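Local coordinates for protein peptide synthase (Silicibacter pomeroyi DSS-3, PDB 2QTP) that is of unknown function but adopts a variant of the Bacillus chorismate mutase fold and may play a role in amino-acid metabolism, at residues Leu62-Ile72 against Met164-Ser172. Numbering follows the deposited sequence.
Sequences LGERCVQALGI and MVAVAVTDS
L62, C66 and L70, one per helical turn, lie against V165, V167 and V169 of the strand, packing helix 49-70 on the mixed sheet of a variant Bacillus chorismate mutase fold. The axes of helix 62-70 and strand 164-171 approach to 7.7 Å at 37°, running in roughly the same direction, and no hydrogen bond joins the two segments.

The apolar contacts follow the helix. CB of L62 sits 3.9 Å from CG2 of V167, while its branch end CD1 reaches back to V165. V167 has its CG1 anti to the backbone N (chi1 170°), which carries that methyl against the helix backbone, 3.9 Å from CA of G63. One turn on, CB of C66 meets CG2 of V169 at 3.7 Å. L70 touches more loosely, its CD1 near both O of V169 and CB of D171, with CG1 of V169 close by. On the reverse side of the strand, A166 and A168 pack on strand 131-135.

Two strand carbonyls are approached from the helix. CD1 of L62 has O of V165 as its closest partner at 3.5 Å, with CG1 of V165 second. SG of C66 lies 3.1 Å from O of V167; the oxygen meets the sulfur opposite its CB (CB-SG...O about 159°), a close sulfur-oxygen contact and not a hydrogen bond. The V167 backbone also pairs with A32 of strand 21-37, the neighbouring strand in the sheet.

A Schellman motif closes the helix, with G71 at positive phi and N of I72 bonded to O of V67. This turn brings I72 to D171, the two side chains approaching from opposite directions. The aspartate is chiefly held by R28, which forms a salt bridge with OD2 and whose NH2 also donates to O of L70, tying helix end and strand end to strand 21-37. I72 lies on one face of the D171 carboxylate, CD1 almost directly above CG at 4.1 Å and CG2 3.6 Å from OD2.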
ATOM      1  N   LEU A  62      -4.674   4.801   5.408  1.00 65.27           N
ATOM      2  CA  LEU A  62      -4.924   3.715   4.468  1.00 65.10           C
ATOM      3  C   LEU A  62      -5.383   2.448   5.188  1.00 65.91           C
ATOM      4  O   LEU A  62      -6.257   1.714   4.689  1.00 64.11           O
ATOM      5  CB  LEU A  62      -3.694   3.463   3.584  1.00 64.54           C
ATOM      6  CG  LEU A  62      -3.193   4.613   2.697  1.00 64.53           C
ATOM      7  CD1 LEU A  62      -1.787   4.345   2.010  1.00 55.84           C
ATOM      8  CD2 LEU A  62      -4.252   5.030   1.662  1.00 61.52           C
ATOM      9  N   GLY A  63      -4.842   2.195   6.375  1.00 65.69           N
ATOM     10  CA  GLY A  63      -5.315   1.051   7.171  1.00 66.74           C
ATOM     11  C   GLY A  63      -6.798   1.178   7.547  1.00 66.77           C
ATOM     12  O   GLY A  63      -7.529   0.205   7.528  1.00 68.65           O
ATOM     13  N   GLU A  64      -7.221   2.389   7.887  1.00 67.38           N
ATOM     14  CA  GLU A  64      -8.607   2.698   8.209  1.00 68.07           C
ATOM     15  C   GLU A  64      -9.494   2.564   6.968  1.00 67.80           C
ATOM     16  O   GLU A  64     -10.612   2.063   7.078  1.00 66.31           O
ATOM     17  CB  GLU A  64      -8.721   4.116   8.791  1.00 69.12           C
ATOM     18  CG  GLU A  64     -10.174   4.669   8.920  1.00 75.96           C
ATOM     19  CD  GLU A  64     -11.021   3.952   9.986  1.00 92.94           C
ATOM     20  OE1 GLU A  64     -10.442   3.449  10.978  1.00100.70           O
ATOM     21  OE2 GLU A  64     -12.274   3.905   9.849  1.00 97.55           O
ATOM     22  N   ARG A  65      -9.018   3.014   5.807  1.00 65.06           N
ATOM     23  CA  ARG A  65      -9.797   2.855   4.570  1.00 66.14           C
ATOM     24  C   ARG A  65     -10.022   1.383   4.262  1.00 67.02           C
ATOM     25  O   ARG A  65     -11.120   0.992   3.848  1.00 65.89           O
ATOM     26  CB  ARG A  65      -9.144   3.553   3.365  1.00 66.68           C
ATOM     27  CG  ARG A  65      -9.030   5.075   3.491  1.00 74.33           C
ATOM     28  CD  ARG A  65     -10.382   5.803   3.653  1.00 83.53           C
ATOM     29  NE  ARG A  65     -11.220   5.581   2.479  1.00 89.00           N
ATOM     30  CZ  ARG A  65     -11.296   6.382   1.410  1.00 91.51           C
ATOM     31  NH1 ARG A  65     -10.617   7.534   1.341  1.00 84.90           N
ATOM     32  NH2 ARG A  65     -12.091   6.020   0.400  1.00 88.98           N
ATOM     33  N   CYS A  66      -9.005   0.558   4.500  1.00 66.27           N
ATOM     34  CA  CYS A  66      -9.129  -0.898   4.306  1.00 66.89           C
ATOM     35  C   CYS A  66     -10.238  -1.517   5.136  1.00 67.03           C
ATOM     36  O   CYS A  66     -11.078  -2.241   4.606  1.00 69.27           O
ATOM     37  CB  CYS A  66      -7.812  -1.609   4.624  1.00 67.58           C
ATOM     38  SG  CYS A  66      -6.628  -1.568   3.309  1.00 70.26           S
ATOM     39  N   VAL A  67     -10.235  -1.250   6.441  1.00 68.65           N
ATOM     40  CA  VAL A  67     -11.250  -1.804   7.346  1.00 67.90           C
ATOM     41  C   VAL A  67     -12.643  -1.226   7.057  1.00 68.27           C
ATOM     42  O   VAL A  67     -13.620  -1.946   7.115  1.00 68.65           O
ATOM     43  CB  VAL A  67     -10.844  -1.684   8.862  1.00 68.30           C
ATOM     44  CG1 VAL A  67      -9.513  -2.396   9.098  1.00 60.10           C
ATOM     45  CG2 VAL A  67     -10.760  -0.227   9.327  1.00 69.21           C
ATOM     46  N   GLN A  68     -12.737   0.057   6.737  1.00 69.59           N
ATOM     47  CA  GLN A  68     -14.005   0.624   6.307  1.00 71.58           C
ATOM     48  C   GLN A  68     -14.517  -0.042   5.036  1.00 70.71           C
ATOM     49  O   GLN A  68     -15.695  -0.299   4.932  1.00 70.54           O
ATOM     50  CB  GLN A  68     -13.909   2.124   6.069  1.00 73.66           C
ATOM     51  CG  GLN A  68     -13.879   2.937   7.343  1.00 85.22           C
ATOM     52  CD  GLN A  68     -13.623   4.422   7.086  1.00 97.24           C
ATOM     53  OE1 GLN A  68     -12.915   4.805   6.143  1.00101.65           O
ATOM     54  NE2 GLN A  68     -14.189   5.266   7.941  1.00103.54           N
ATOM     55  N   ALA A  69     -13.640  -0.330   4.079  1.00 68.24           N
ATOM     56  CA  ALA A  69     -14.044  -0.992   2.841  1.00 66.55           C
ATOM     57  C   ALA A  69     -14.586  -2.402   3.074  1.00 65.58           C
ATOM     58  O   ALA A  69     -15.486  -2.845   2.384  1.00 66.58           O
ATOM     59  CB  ALA A  69     -12.863  -1.047   1.860  1.00 64.41           C
ATOM     60  N   LEU A  70     -13.996  -3.114   4.014  1.00 65.16           N
ATOM     61  CA  LEU A  70     -14.374  -4.475   4.322  1.00 67.09           C
ATOM     62  C   LEU A  70     -15.466  -4.502   5.376  1.00 70.42           C
ATOM     63  O   LEU A  70     -15.968  -5.555   5.719  1.00 71.29           O
ATOM     64  CB  LEU A  70     -13.174  -5.247   4.871  1.00 66.52           C
ATOM     65  CG  LEU A  70     -12.034  -5.605   3.931  1.00 64.62           C
ATOM     66  CD1 LEU A  70     -10.779  -5.970   4.768  1.00 66.99           C
ATOM     67  CD2 LEU A  70     -12.452  -6.705   2.961  1.00 64.79           C
ATOM     68  N   GLY A  71     -15.808  -3.342   5.910  1.00 72.95           N
ATOM     69  CA  GLY A  71     -16.823  -3.251   6.946  1.00 73.43           C
ATOM     70  C   GLY A  71     -16.493  -4.117   8.140  1.00 73.66           C
ATOM     71  O   GLY A  71     -17.368  -4.798   8.661  1.00 74.69           O
ATOM     72  N   ILE A  72     -15.235  -4.119   8.572  1.00 73.40           N
ATOM     73  CA  ILE A  72     -14.881  -4.904   9.746  1.00 72.95           C
ATOM     74  C   ILE A  72     -14.215  -4.019  10.772  1.00 74.01           C
ATOM     75  O   ILE A  72     -13.862  -2.875  10.485  1.00 72.95           O
ATOM     76  CB  ILE A  72     -13.958  -6.115   9.411  1.00 72.40           C
ATOM     77  CG1 ILE A  72     -12.585  -5.658   8.901  1.00 71.25           C
ATOM     78  CG2 ILE A  72     -14.614  -7.026   8.393  1.00 72.44           C
ATOM     79  CD1 ILE A  72     -11.636  -6.810   8.648  1.00 72.78           C
HETATM   80  N   MSE A 164       3.771   6.113  -4.561  1.00 66.80           N
HETATM   81  CA  MSE A 164       2.500   5.396  -4.462  1.00 64.78           C
HETATM   82  C   MSE A 164       2.665   4.439  -3.273  1.00 65.41           C
HETATM   83  O   MSE A 164       3.531   3.569  -3.272  1.00 64.28           O
HETATM   84  CB  MSE A 164       2.181   4.646  -5.768  1.00 68.39           C
HETATM   85  CG  MSE A 164       0.817   4.079  -5.825  1.00 65.84           C
HETATM   86 SE   MSE A 164       0.300   3.220  -7.425  0.75 63.87          SE
HETATM   87  CE  MSE A 164       1.432   1.584  -7.334  1.00 63.06           C
ATOM     88  N   VAL A 165       1.885   4.662  -2.230  1.00 65.09           N
ATOM     89  CA  VAL A 165       1.982   3.886  -0.990  1.00 65.77           C
ATOM     90  C   VAL A 165       0.696   3.050  -0.828  1.00 64.27           C
ATOM     91  O   VAL A 165      -0.365   3.560  -1.044  1.00 63.83           O
ATOM     92  CB  VAL A 165       2.103   4.871   0.198  1.00 67.23           C
ATOM     93  CG1 VAL A 165       2.338   4.110   1.509  1.00 66.45           C
ATOM     94  CG2 VAL A 165       3.215   5.918  -0.103  1.00 63.23           C
ATOM     95  N   ALA A 166       0.815   1.800  -0.408  1.00 64.32           N
ATOM     96  CA  ALA A 166      -0.296   0.891  -0.245  1.00 63.35           C
ATOM     97  C   ALA A 166      -0.275   0.153   1.097  1.00 62.86           C
ATOM     98  O   ALA A 166       0.784  -0.228   1.608  1.00 63.21           O
ATOM     99  CB  ALA A 166      -0.311  -0.150  -1.412  1.00 61.59           C
ATOM    100  N   VAL A 167      -1.472  -0.034   1.663  1.00 64.06           N
ATOM    101  CA  VAL A 167      -1.705  -0.890   2.835  1.00 59.95           C
ATOM    102  C   VAL A 167      -2.813  -1.892   2.470  1.00 63.88           C
ATOM    103  O   VAL A 167      -3.851  -1.513   1.893  1.00 60.92           O
ATOM    104  CB  VAL A 167      -2.111  -0.055   4.062  1.00 64.82           C
ATOM    105  CG1 VAL A 167      -2.598  -0.953   5.195  1.00 58.31           C
ATOM    106  CG2 VAL A 167      -0.923   0.897   4.502  1.00 56.06           C
ATOM    107  N   ALA A 168      -2.596  -3.167   2.788  1.00 61.70           N
ATOM    108  CA  ALA A 168      -3.557  -4.226   2.490  1.00 60.42           C
ATOM    109  C   ALA A 168      -3.898  -4.981   3.769  1.00 62.88           C
ATOM    110  O   ALA A 168      -3.075  -5.054   4.686  1.00 61.18           O
ATOM    111  CB  ALA A 168      -2.978  -5.184   1.462  1.00 59.72           C
ATOM    112  N   VAL A 169      -5.115  -5.521   3.803  1.00 61.90           N
ATOM    113  CA  VAL A 169      -5.665  -6.303   4.895  1.00 64.48           C
ATOM    114  C   VAL A 169      -6.531  -7.402   4.259  1.00 64.76           C
ATOM    115  O   VAL A 169      -7.121  -7.189   3.197  1.00 65.36           O
ATOM    116  CB  VAL A 169      -6.546  -5.412   5.840  1.00 65.35           C
ATOM    117  CG1 VAL A 169      -7.033  -6.206   7.032  1.00 69.34           C
ATOM    118  CG2 VAL A 169      -5.756  -4.185   6.339  1.00 66.11           C
ATOM    119  N   THR A 170      -6.568  -8.585   4.869  1.00 64.26           N
ATOM    120  CA  THR A 170      -7.435  -9.647   4.409  1.00 65.36           C
ATOM    121  C   THR A 170      -8.397  -9.991   5.521  1.00 66.22           C
ATOM    122  O   THR A 170      -8.118  -9.757   6.690  1.00 63.04           O
ATOM    123  CB  THR A 170      -6.721 -10.960   3.994  1.00 64.43           C
ATOM    124  OG1 THR A 170      -6.131 -11.563   5.136  1.00 69.35           O
ATOM    125  CG2 THR A 170      -5.675 -10.736   2.937  1.00 61.25           C
ATOM    126  N   ASP A 171      -9.546 -10.511   5.124  1.00 67.86           N
ATOM    127  CA  ASP A 171     -10.558 -10.946   6.062  1.00 74.11           C
ATOM    128  C   ASP A 171     -11.130 -12.294   5.672  1.00 76.84           C
ATOM    129  O   ASP A 171     -11.548 -12.508   4.526  1.00 75.12           O
ATOM    130  CB  ASP A 171     -11.688  -9.929   6.098  1.00 74.35           C
ATOM    131  CG  ASP A 171     -12.814 -10.357   6.987  1.00 77.89           C
ATOM    132  OD1 ASP A 171     -12.554 -10.985   8.036  1.00 85.88           O
ATOM    133  OD2 ASP A 171     -13.968 -10.053   6.643  1.00 82.01           O
ATOM    134  N   SER A 172     -11.138 -13.204   6.634  1.00 83.69           N
ATOM    135  CA  SER A 172     -11.879 -14.479   6.518  1.00 87.29           C
ATOM    136  C   SER A 172     -11.028 -15.611   5.942  1.00 89.66           C
ATOM    137  O   SER A 172     -11.367 -16.785   6.119  1.00 90.03           O
ATOM    138  CB  SER A 172     -13.178 -14.303   5.693  1.00 87.85           C
ATOM    139  OG  SER A 172     -14.038 -15.406   5.834  1.00 83.27           O
TER